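SnoaL-like domain-containing protein (Novosphingobium aromaticivorans, PDB 2RFR) is of unknown function but has the cystatin-like fold of the NTF2 superfamily, whose SnoaL-like members probably use the cavity between sheet and helices to bind small molecules. Local coordinates at residues E23-Y28 with W123-T128; A39-W44 with K59-I64; L43-G48 with R133-E138. All coordinates share one frame; numbering follows the deposited sequence.

Contact 1: residues E23-Y28 with W123-T128; sequences ELIARY and WTFRRT
Leu-24, Ile-25 and Tyr-28 of the long helix 5-33 pack on Phe-125 and Trp-123 of strand 112-128, forming part of the helix-on-sheet core of the cystatin-like, NTF2-like fold. The axes of the two short segments approach to 11.3 Å, their directions 127° apart, and the side chains fill the space between them. Leu-24 and Phe-125 run antiparallel alongside one another, with methyl CD1 of Leu-24 settling 3.7 Å from CD2 of the Phe-125 ring. Ile-25 serves both aromatics. Its CG1 is anti to the carbonyl carbon (chi1 -57°), which carries the CG1-CD1 arm across Phe-125 at about a right angle, CG1 reaching CZ of that ring at 3.8 Å. The same Ile-25 CG1 sits 4.3 Å above the plane of the Trp-123 indole, over its centre, while methyl CG2 of Ile-25 lies near Trp-123 CZ2. At the edge of this indole stands Tyr-28, whose CD1 is 4.2 Å from Trp-123 CH2, the two side chains crossing at about a right angle; the Tyr-28 ring also makes a cation-pi contact with Arg-137. The other flank of the helix belongs to the assembly: Glu-23 holds Arg-27 within the helix and forms salt bridges with Arg-18 and Arg-22 of the second subunit. No hydrogen bond links helix and strand here. The contact is apolar throughout, so this part of helix 5-33 is placed on the sheet by the fit of aliphatic branches to aromatic rings, while the charged pair Glu-23 and Arg-27 lies on the flank toward the second subunit.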
loop_
_atom_site.group_PDB
_atom_site.type_symbol
_atom_site.label_atom_id
_atom_site.label_comp_id
_atom_site.label_asym_id
_atom_site.label_seq_id
_atom_site.Cartn_x
_atom_site.Cartn_y
_atom_site.Cartn_z
ATOM N N GLU A 23 5.803 -4.982 7.462
ATOM C CA GLU A 23 6.563 -5.943 6.669
ATOM C C GLU A 23 5.951 -7.325 6.749
ATOM O O GLU A 23 5.836 -7.996 5.706
ATOM C CB GLU A 23 8.074 -5.869 7.065
ATOM C CG GLU A 23 8.974 -6.784 6.390
ATOM C CD GLU A 23 9.238 -6.495 4.921
ATOM O OE1 GLU A 23 9.262 -5.322 4.376
ATOM O OE2 GLU A 23 9.657 -7.489 4.345
ATOM N N LEU A 24 5.470 -7.786 7.910
ATOM C CA LEU A 24 4.770 -9.070 7.987
ATOM C C LEU A 24 3.589 -9.094 7.050
ATOM O O LEU A 24 3.376 -10.063 6.321
ATOM C CB LEU A 24 4.244 -9.362 9.418
ATOM C CG LEU A 24 5.192 -9.699 10.549
ATOM C CD1 LEU A 24 4.428 -9.791 11.858
ATOM C CD2 LEU A 24 5.928 -11.061 10.248
ATOM N N ILE A 25 2.763 -8.069 7.119
ATOM C CA ILE A 25 1.577 -8.012 6.318
ATOM C C ILE A 25 1.927 -7.963 4.818
ATOM O O ILE A 25 1.310 -8.690 4.022
ATOM C CB ILE A 25 0.675 -6.822 6.717
ATOM C CG1 ILE A 25 0.313 -6.920 8.192
ATOM C CG2 ILE A 25 -0.587 -6.743 5.808
ATOM C CD1 ILE A 25 -0.412 -5.646 8.713
ATOM N N ALA A 26 2.952 -7.205 4.454
ATOM C CA ALA A 26 3.382 -7.071 3.042
ATOM C C ALA A 26 3.980 -8.375 2.522
ATOM O O ALA A 26 3.985 -8.571 1.304
ATOM C CB ALA A 26 4.348 -5.936 2.913
ATOM N N ARG A 27 4.510 -9.249 3.391
ATOM C CA ARG A 27 5.036 -10.516 2.939
ATOM C C ARG A 27 3.977 -11.566 2.678
ATOM O O ARG A 27 4.262 -12.514 1.957
ATOM C CB ARG A 27 6.006 -11.071 4.017
ATOM C CG ARG A 27 7.328 -10.326 4.055
ATOM C CD ARG A 27 8.198 -10.866 5.237
ATOM N NE ARG A 27 9.402 -10.064 5.328
ATOM N N TYR A 28 2.778 -11.438 3.251
ATOM C CA TYR A 28 1.780 -12.464 3.137
ATOM C C TYR A 28 1.497 -12.781 1.669
ATOM O O TYR A 28 1.514 -13.956 1.263
ATOM C CB TYR A 28 0.485 -12.048 3.883
ATOM C CG TYR A 28 -0.546 -13.129 3.718
ATOM C CD1 TYR A 28 -0.633 -14.173 4.605
ATOM C CD2 TYR A 28 -1.437 -13.135 2.615
ATOM C CE1 TYR A 28 -1.516 -15.230 4.378
ATOM C CE2 TYR A 28 -2.279 -14.225 2.401
ATOM C CZ TYR A 28 -2.303 -15.252 3.280
ATOM O OH TYR A 28 -3.102 -16.360 3.131
ATOM N N TRP A 123 -5.992 -7.940 11.904
ATOM C CA TRP A 123 -4.849 -8.744 12.338
ATOM C C TRP A 123 -4.470 -8.335 13.744
ATOM O O TRP A 123 -4.511 -7.155 14.071
ATOM C CB TRP A 123 -3.661 -8.452 11.468
ATOM C CG TRP A 123 -3.670 -8.762 10.022
ATOM C CD1 TRP A 123 -4.335 -8.092 9.037
ATOM C CD2 TRP A 123 -2.861 -9.741 9.362
ATOM N NE1 TRP A 123 -3.994 -8.611 7.831
ATOM C CE2 TRP A 123 -3.060 -9.592 7.976
ATOM C CE3 TRP A 123 -1.991 -10.714 9.795
ATOM C CZ2 TRP A 123 -2.421 -10.385 7.055
ATOM C CZ3 TRP A 123 -1.325 -11.488 8.870
ATOM C CH2 TRP A 123 -1.517 -11.295 7.519
ATOM N N THR A 124 -4.073 -9.283 14.554
ATOM C CA THR A 124 -3.425 -9.044 15.830
ATOM C C THR A 124 -2.046 -9.629 15.809
ATOM O O THR A 124 -1.780 -10.612 15.113
ATOM C CB THR A 124 -4.226 -9.568 16.967
ATOM O OG1 THR A 124 -4.314 -10.970 16.862
ATOM C CG2 THR A 124 -5.613 -8.969 17.080
ATOM N N PHE A 125 -1.150 -9.025 16.602
ATOM C CA PHE A 125 0.264 -9.389 16.628
ATOM C C PHE A 125 0.762 -9.383 18.055
ATOM O O PHE A 125 0.225 -8.699 18.924
ATOM C CB PHE A 125 1.103 -8.394 15.819
ATOM C CG PHE A 125 0.669 -8.198 14.406
ATOM C CD1 PHE A 125 -0.296 -7.303 14.120
ATOM C CD2 PHE A 125 1.172 -8.953 13.381
ATOM C CE1 PHE A 125 -0.734 -7.124 12.817
ATOM C CE2 PHE A 125 0.737 -8.804 12.053
ATOM C CZ PHE A 125 -0.252 -7.890 11.796
ATOM N N ARG A 126 1.880 -10.063 18.251
ATOM C CA ARG A 126 2.605 -9.914 19.507
ATOM C C ARG A 126 4.086 -9.963 19.294
ATOM O O ARG A 126 4.592 -10.542 18.368
ATOM C CB ARG A 126 2.125 -10.880 20.538
ATOM C CG ARG A 126 2.538 -12.232 20.379
ATOM C CD ARG A 126 2.253 -12.943 21.738
ATOM N NE ARG A 126 2.600 -14.314 21.580
ATOM C CZ ARG A 126 1.763 -15.339 21.415
ATOM N NH1 ARG A 126 0.437 -15.200 21.453
ATOM N NH2 ARG A 126 2.305 -16.534 21.267
ATOM N N ARG A 127 4.777 -9.316 20.215
ATOM C CA ARG A 127 6.226 -9.284 20.191
ATOM C C ARG A 127 6.700 -10.596 20.744
ATOM O O ARG A 127 6.405 -10.900 21.866
ATOM C CB ARG A 127 6.725 -8.126 21.073
ATOM C CG ARG A 127 8.222 -7.857 20.920
ATOM C CD ARG A 127 8.713 -6.923 22.064
ATOM N NE ARG A 127 7.929 -5.681 22.149
ATOM C CZ ARG A 127 8.094 -4.644 21.308
ATOM N NH1 ARG A 127 9.054 -4.622 20.361
ATOM N NH2 ARG A 127 7.332 -3.567 21.441
ATOM N N THR A 128 7.518 -11.310 20.044
ATOM C CA THR A 128 8.108 -12.555 20.524
ATOM C C THR A 128 9.588 -12.331 20.614
ATOM O O THR A 128 10.100 -11.360 20.090
ATOM C CB THR A 128 7.849 -13.725 19.543
ATOM O OG1 THR A 128 8.759 -13.681 18.424
ATOM C CG2 THR A 128 6.373 -13.767 19.072
#

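Contact 2: residues A39-W44 with K59-I64; sequences ALSELW and KGRAAI
Ile-64 and Arg-61, one helical turn apart, meet the segment 39-44 in different ways, Ile-64 through its two methyls, Arg-61 through its guanidinium. Methyl CD1 of Ile-64 comes over a face of the Trp-44 indole, 3.6 Å from the centroid of the five-membered ring and 11° off its normal, a well-centred CH-pi contact. Methyl CG2 of Ile-64 meets CD2 of Leu-40 at 3.6 Å, the two side chains crossing at about a right angle. Arg-61 runs extended from CG to NE across the Ser-41 backbone, which brings its guanidinium side-on to the Trp-44 carbonyl. NE and NH2 of Arg-61 both donate to Trp-44 O, NH2 at 2.8 Å, with the oxygen nearly in the guanidinium plane. Both bonds are bent (144°), NH2 in the carbonyl plane and NE tilted from it; two bonds to a single acceptor fix the rotation of the group. CA of Glu-42 lies over one face of that guanidinium, toward its rim; the Glu-42 carboxylate stays short of a salt bridge. Ser-41 presses CB on Arg-61 O at 3.3 Å, while its hydroxyl is bonded to Glu-38 O. The contact thus sets the end of helix 37-41 and the turn after it against the start of helix 61-69, where Gly-60 is N-cap; Leu-40 also touches Tyr-28 of helix 5-33, and Ile-64 touches Ala-58 of strand 58-59.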
loop_
_atom_site.group_PDB
_atom_site.type_symbol
_atom_site.label_atom_id
_atom_site.label_comp_id
_atom_site.label_asym_id
_atom_site.label_seq_id
_atom_site.Cartn_x
_atom_site.Cartn_y
_atom_site.Cartn_z
ATOM N N ALA A 39 6.998 -20.689 4.983
ATOM C CA ALA A 39 7.336 -19.339 5.373
ATOM C C ALA A 39 6.133 -18.505 5.672
ATOM O O ALA A 39 6.136 -17.691 6.586
ATOM C CB ALA A 39 8.241 -18.685 4.326
ATOM N N LEU A 40 5.067 -18.691 4.903
ATOM C CA LEU A 40 3.821 -17.959 5.190
ATOM C C LEU A 40 3.284 -18.294 6.587
ATOM O O LEU A 40 2.925 -17.416 7.359
ATOM C CB LEU A 40 2.800 -18.224 4.097
ATOM C CG LEU A 40 1.447 -17.569 4.229
ATOM C CD1 LEU A 40 0.854 -17.251 2.872
ATOM C CD2 LEU A 40 0.452 -18.459 5.063
ATOM N N SER A 41 3.277 -19.577 6.932
ATOM C CA SER A 41 2.803 -19.987 8.245
ATOM C C SER A 41 3.654 -19.419 9.359
ATOM O O SER A 41 3.127 -19.142 10.469
ATOM C CB SER A 41 2.701 -21.506 8.339
ATOM O OG SER A 41 3.989 -22.138 8.481
ATOM N N GLU A 42 4.945 -19.218 9.098
ATOM C CA GLU A 42 5.876 -18.661 10.073
ATOM C C GLU A 42 5.754 -17.171 10.273
ATOM O O GLU A 42 6.404 -16.632 11.177
ATOM C CB GLU A 42 7.302 -19.086 9.708
ATOM C CG GLU A 42 7.510 -20.602 9.831
ATOM C CD GLU A 42 8.759 -21.137 9.190
ATOM O OE1 GLU A 42 9.487 -20.379 8.503
ATOM O OE2 GLU A 42 9.003 -22.359 9.390
ATOM N N LEU A 43 4.878 -16.498 9.541
ATOM C CA LEU A 43 4.480 -15.150 9.917
ATOM C C LEU A 43 3.698 -15.121 11.234
ATOM O O LEU A 43 3.649 -14.059 11.865
ATOM C CB LEU A 43 3.646 -14.529 8.804
ATOM C CG LEU A 43 4.291 -14.406 7.417
ATOM C CD1 LEU A 43 3.219 -13.908 6.423
ATOM C CD2 LEU A 43 5.494 -13.458 7.433
ATOM N N TRP A 44 3.061 -16.246 11.574
ATOM C CA TRP A 44 2.307 -16.414 12.794
ATOM C C TRP A 44 3.109 -17.079 13.876
ATOM O O TRP A 44 4.048 -17.822 13.628
ATOM C CB TRP A 44 1.089 -17.320 12.529
ATOM C CG TRP A 44 -0.164 -16.651 11.954
ATOM C CD1 TRP A 44 -1.270 -16.280 12.613
ATOM C CD2 TRP A 44 -0.407 -16.370 10.533
ATOM N NE1 TRP A 44 -2.187 -15.792 11.739
ATOM C CE2 TRP A 44 -1.693 -15.851 10.454
ATOM C CE3 TRP A 44 0.309 -16.562 9.355
ATOM C CZ2 TRP A 44 -2.277 -15.486 9.243
ATOM C CZ3 TRP A 44 -0.271 -16.182 8.149
ATOM C CH2 TRP A 44 -1.556 -15.667 8.109
ATOM N N LYS A 59 -5.971 -23.339 12.627
ATOM C CA LYS A 59 -5.326 -23.159 13.930
ATOM C C LYS A 59 -3.981 -23.867 13.960
ATOM O O LYS A 59 -3.924 -25.099 13.795
ATOM C CB LYS A 59 -6.225 -23.719 15.043
ATOM C CG LYS A 59 -7.690 -23.195 14.988
ATOM C CD LYS A 59 -8.473 -23.476 16.212
ATOM C CE LYS A 59 -9.754 -22.673 16.203
ATOM N NZ LYS A 59 -10.578 -23.091 17.422
ATOM N N GLY A 60 -2.921 -23.102 14.175
ATOM C CA GLY A 60 -1.581 -23.608 14.209
ATOM C C GLY A 60 -0.888 -23.516 12.854
ATOM O O GLY A 60 -1.516 -23.517 11.804
ATOM N N ARG A 61 0.433 -23.489 12.892
ATOM C CA ARG A 61 1.201 -23.268 11.689
ATOM C C ARG A 61 0.927 -24.360 10.649
ATOM O O ARG A 61 0.870 -24.059 9.460
ATOM C CB ARG A 61 2.702 -23.158 11.979
ATOM C CG ARG A 61 3.076 -21.870 12.582
ATOM C CD ARG A 61 4.592 -21.790 12.787
ATOM N NE ARG A 61 4.972 -20.524 13.361
ATOM C CZ ARG A 61 6.159 -20.292 13.839
ATOM N NH1 ARG A 61 7.117 -21.231 13.764
ATOM N NH2 ARG A 61 6.399 -19.119 14.394
ATOM N N ALA A 62 0.798 -25.630 11.058
ATOM C CA ALA A 62 0.600 -26.684 10.086
ATOM C C ALA A 62 -0.689 -26.443 9.318
ATOM O O ALA A 62 -0.733 -26.590 8.084
ATOM C CB ALA A 62 0.586 -28.097 10.746
ATOM N N ALA A 63 -1.758 -26.029 9.997
ATOM C CA ALA A 63 -3.043 -25.811 9.372
ATOM C C ALA A 63 -2.988 -24.593 8.424
ATOM O O ALA A 63 -3.616 -24.582 7.373
ATOM C CB ALA A 63 -4.140 -25.670 10.406
ATOM N N ILE A 64 -2.266 -23.564 8.835
ATOM C CA ILE A 64 -2.138 -22.362 8.008
ATOM C C ILE A 64 -1.339 -22.730 6.770
ATOM O O ILE A 64 -1.730 -22.390 5.655
ATOM C CB ILE A 64 -1.528 -21.201 8.797
ATOM C CG1 ILE A 64 -2.464 -20.721 9.933
ATOM C CG2 ILE A 64 -1.170 -20.034 7.808
ATOM C CD1 ILE A 64 -1.880 -19.726 10.908
#

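Contact 3: residues L43-G48 with R133-E138; sequences LWVEDG and RAVRRE
Leu-43 O takes the shortest bond of this contact, from Ala-134 N at 2.8 Å, a nearly straight hydrogen bond of 163° arriving in the carbonyl plane. Ala-134 O returns the link by accepting from Val-45 N at 2.9 Å. This pair of bonds brackets Trp-44 and makes a parallel bridge between it and Ala-134, so the short strand 44-45 joins the edge of strand 131-141. Ala-134 O is also met by CA of Trp-44 at 3.2 Å, a CA-H...O contact. Methyl CB of Ala-134 lies over the face of the Trp-44 indole opposite Ile-64, 3.7 Å from the centroid of the five-membered ring and 9° off its normal, a CH-pi contact. At the rim of the indole, Val-135 O lies in the ring plane, and CB of Arg-137 meets CZ2 at 3.9 Å. An alanine in place of Trp-44 is likely to leave the methyls of Ala-134 and Ile-64 facing a gap and the CB of Arg-137 without its aromatic neighbour. Beyond Trp-44, a type I turn from Val-45 to Gly-48 brings the chain round, and Gly-48 CA comes to 3.3 Å from Val-135 O. Any CB on Gly-48 would strike Trp-44 CD1, so glycine suits this corner. Val-45 lays CG1 against CB of Arg-133 at 3.7 Å, and Arg-133 bends at chi2 (-70°), which brings its CD beside Leu-43 O. Val-135 and Arg-136 form a classic beta bulge facing Thr-124; Arg-136 forms salt bridges with Glu-138 and Glu-49, while Arg-137 NH2 is hydrogen-bonded to Asn-121 OD1. The chemistry is thus split: backbone bonds set the register of the two strands, while a buried indole held between two methyls fills the core beside them.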
loop_
_atom_site.group_PDB
_atom_site.type_symbol
_atom_site.label_atom_id
_atom_site.label_comp_id
_atom_site.label_asym_id
_atom_site.label_seq_id
_atom_site.Cartn_x
_atom_site.Cartn_y
_atom_site.Cartn_z
ATOM N N LEU A 43 4.878 -16.498 9.541
ATOM C CA LEU A 43 4.480 -15.150 9.917
ATOM C C LEU A 43 3.698 -15.121 11.234
ATOM O O LEU A 43 3.649 -14.059 11.865
ATOM C CB LEU A 43 3.646 -14.529 8.804
ATOM C CG LEU A 43 4.291 -14.406 7.417
ATOM C CD1 LEU A 43 3.219 -13.908 6.423
ATOM C CD2 LEU A 43 5.494 -13.458 7.433
ATOM N N TRP A 44 3.061 -16.246 11.574
ATOM C CA TRP A 44 2.307 -16.414 12.794
ATOM C C TRP A 44 3.109 -17.079 13.876
ATOM O O TRP A 44 4.048 -17.822 13.628
ATOM C CB TRP A 44 1.089 -17.320 12.529
ATOM C CG TRP A 44 -0.164 -16.651 11.954
ATOM C CD1 TRP A 44 -1.270 -16.280 12.613
ATOM C CD2 TRP A 44 -0.407 -16.370 10.533
ATOM N NE1 TRP A 44 -2.187 -15.792 11.739
ATOM C CE2 TRP A 44 -1.693 -15.851 10.454
ATOM C CE3 TRP A 44 0.309 -16.562 9.355
ATOM C CZ2 TRP A 44 -2.277 -15.486 9.243
ATOM C CZ3 TRP A 44 -0.271 -16.182 8.149
ATOM C CH2 TRP A 44 -1.556 -15.667 8.109
ATOM N N VAL A 45 2.679 -16.833 15.108
ATOM C CA VAL A 45 3.070 -17.661 16.280
ATOM C C VAL A 45 2.655 -19.095 16.018
ATOM O O VAL A 45 1.787 -19.400 15.182
ATOM C CB VAL A 45 2.512 -17.091 17.594
ATOM C CG1 VAL A 45 3.041 -15.669 17.842
ATOM C CG2 VAL A 45 0.996 -17.171 17.664
ATOM N N GLU A 46 3.262 -20.020 16.768
ATOM C CA GLU A 46 3.024 -21.438 16.504
ATOM C C GLU A 46 1.560 -21.835 16.528
ATOM O O GLU A 46 1.124 -22.622 15.702
ATOM C CB GLU A 46 3.776 -22.326 17.538
ATOM C CG GLU A 46 3.398 -23.830 17.453
ATOM C CD GLU A 46 3.682 -24.487 16.100
ATOM O OE1 GLU A 46 4.706 -24.179 15.485
ATOM O OE2 GLU A 46 2.867 -25.320 15.640
ATOM N N ASP A 47 0.830 -21.308 17.500
ATOM C CA ASP A 47 -0.592 -21.597 17.629
ATOM C C ASP A 47 -1.492 -20.474 17.077
ATOM O O ASP A 47 -2.624 -20.280 17.487
ATOM C CB ASP A 47 -0.933 -21.906 19.085
ATOM C CG ASP A 47 -0.780 -20.755 20.002
ATOM O OD1 ASP A 47 -0.117 -19.770 19.634
ATOM O OD2 ASP A 47 -1.232 -20.890 21.193
ATOM N N GLY A 48 -0.971 -19.781 16.079
ATOM C CA GLY A 48 -1.709 -18.700 15.436
ATOM C C GLY A 48 -2.942 -19.183 14.701
ATOM O O GLY A 48 -3.060 -20.347 14.334
ATOM N N ARG A 133 5.173 -11.259 15.481
ATOM C CA ARG A 133 4.486 -12.326 14.743
ATOM C C ARG A 133 2.984 -12.127 14.845
ATOM O O ARG A 133 2.475 -11.555 15.810
ATOM C CB ARG A 133 4.837 -13.708 15.336
ATOM C CG ARG A 133 6.270 -14.135 15.220
ATOM C CD ARG A 133 6.701 -14.449 13.813
ATOM N NE ARG A 133 8.081 -14.908 13.732
ATOM C CZ ARG A 133 9.134 -14.128 13.630
ATOM N NH1 ARG A 133 9.044 -12.819 13.685
ATOM N NH2 ARG A 133 10.333 -14.666 13.524
ATOM N N ALA A 134 2.261 -12.584 13.826
ATOM C CA ALA A 134 0.832 -12.569 13.852
ATOM C C ALA A 134 0.271 -13.559 14.865
ATOM O O ALA A 134 0.790 -14.675 15.034
ATOM C CB ALA A 134 0.266 -12.892 12.430
ATOM N N VAL A 135 -0.807 -13.181 15.526
ATOM C CA VAL A 135 -1.528 -14.059 16.454
ATOM C C VAL A 135 -2.807 -14.537 15.814
ATOM O O VAL A 135 -3.024 -15.730 15.673
ATOM C CB VAL A 135 -1.783 -13.348 17.777
ATOM C CG1 VAL A 135 -2.676 -14.222 18.710
ATOM C CG2 VAL A 135 -0.447 -12.996 18.444
ATOM N N ARG A 136 -3.656 -13.624 15.357
ATOM C CA ARG A 136 -4.911 -13.981 14.700
ATOM C C ARG A 136 -5.126 -13.046 13.526
ATOM O O ARG A 136 -4.944 -11.825 13.616
ATOM C CB ARG A 136 -6.074 -13.874 15.682
ATOM C CG ARG A 136 -7.395 -14.317 15.106
ATOM C CD ARG A 136 -8.447 -14.482 16.227
ATOM N NE ARG A 136 -9.803 -14.751 15.763
ATOM C CZ ARG A 136 -10.396 -15.941 15.559
ATOM N NH1 ARG A 136 -9.766 -17.052 15.741
ATOM N NH2 ARG A 136 -11.648 -15.969 15.110
ATOM N N ARG A 137 -5.589 -13.612 12.405
ATOM C CA ARG A 137 -6.088 -12.813 11.282
ATOM C C ARG A 137 -7.530 -13.238 11.087
ATOM O O ARG A 137 -7.828 -14.429 11.068
ATOM C CB ARG A 137 -5.300 -13.121 10.006
ATOM C CG ARG A 137 -5.755 -12.318 8.770
ATOM C CD ARG A 137 -4.966 -12.706 7.566
ATOM N NE ARG A 137 -5.518 -12.023 6.388
ATOM C CZ ARG A 137 -5.017 -12.190 5.184
ATOM N NH1 ARG A 137 -4.008 -12.999 4.964
ATOM N NH2 ARG A 137 -5.537 -11.519 4.200
ATOM N N GLU A 138 -8.405 -12.250 10.898
ATOM C CA GLU A 138 -9.799 -12.482 10.582
ATOM C C GLU A 138 -10.095 -11.719 9.291
ATOM O O GLU A 138 -9.740 -10.569 9.135
ATOM C CB GLU A 138 -10.690 -11.918 11.693
ATOM C CG GLU A 138 -10.547 -12.639 13.038
ATOM C CD GLU A 138 -11.200 -11.946 14.166
ATOM O OE1 GLU A 138 -11.342 -10.722 14.174
ATOM O OE2 GLU A 138 -11.488 -12.635 15.140
#

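How the contacts relate
From the N terminus, helix 5-33 comes first, and contact 1 closes a long loop by setting it on strand 112-128. Helix 37-41 and its turn follow; contact 2 closes a short loop back from helix 61-69, lying wholly within the span of contact 1. Contact 3 starts from the same stretch, sharing Leu-43 and Trp-44, but reaches strand 131-141, so its segments alternate with those of contact 1. Strands 112-128 and 131-141 are sheet neighbours, joined by backbone bonds of Thr-124, while Tyr-28 touches Leu-40 and Trp-44. Contact 1 thus joins helix to sheet, contact 2 helix 37-41 and its turn to helix 61-69, and contact 3 strand to strand.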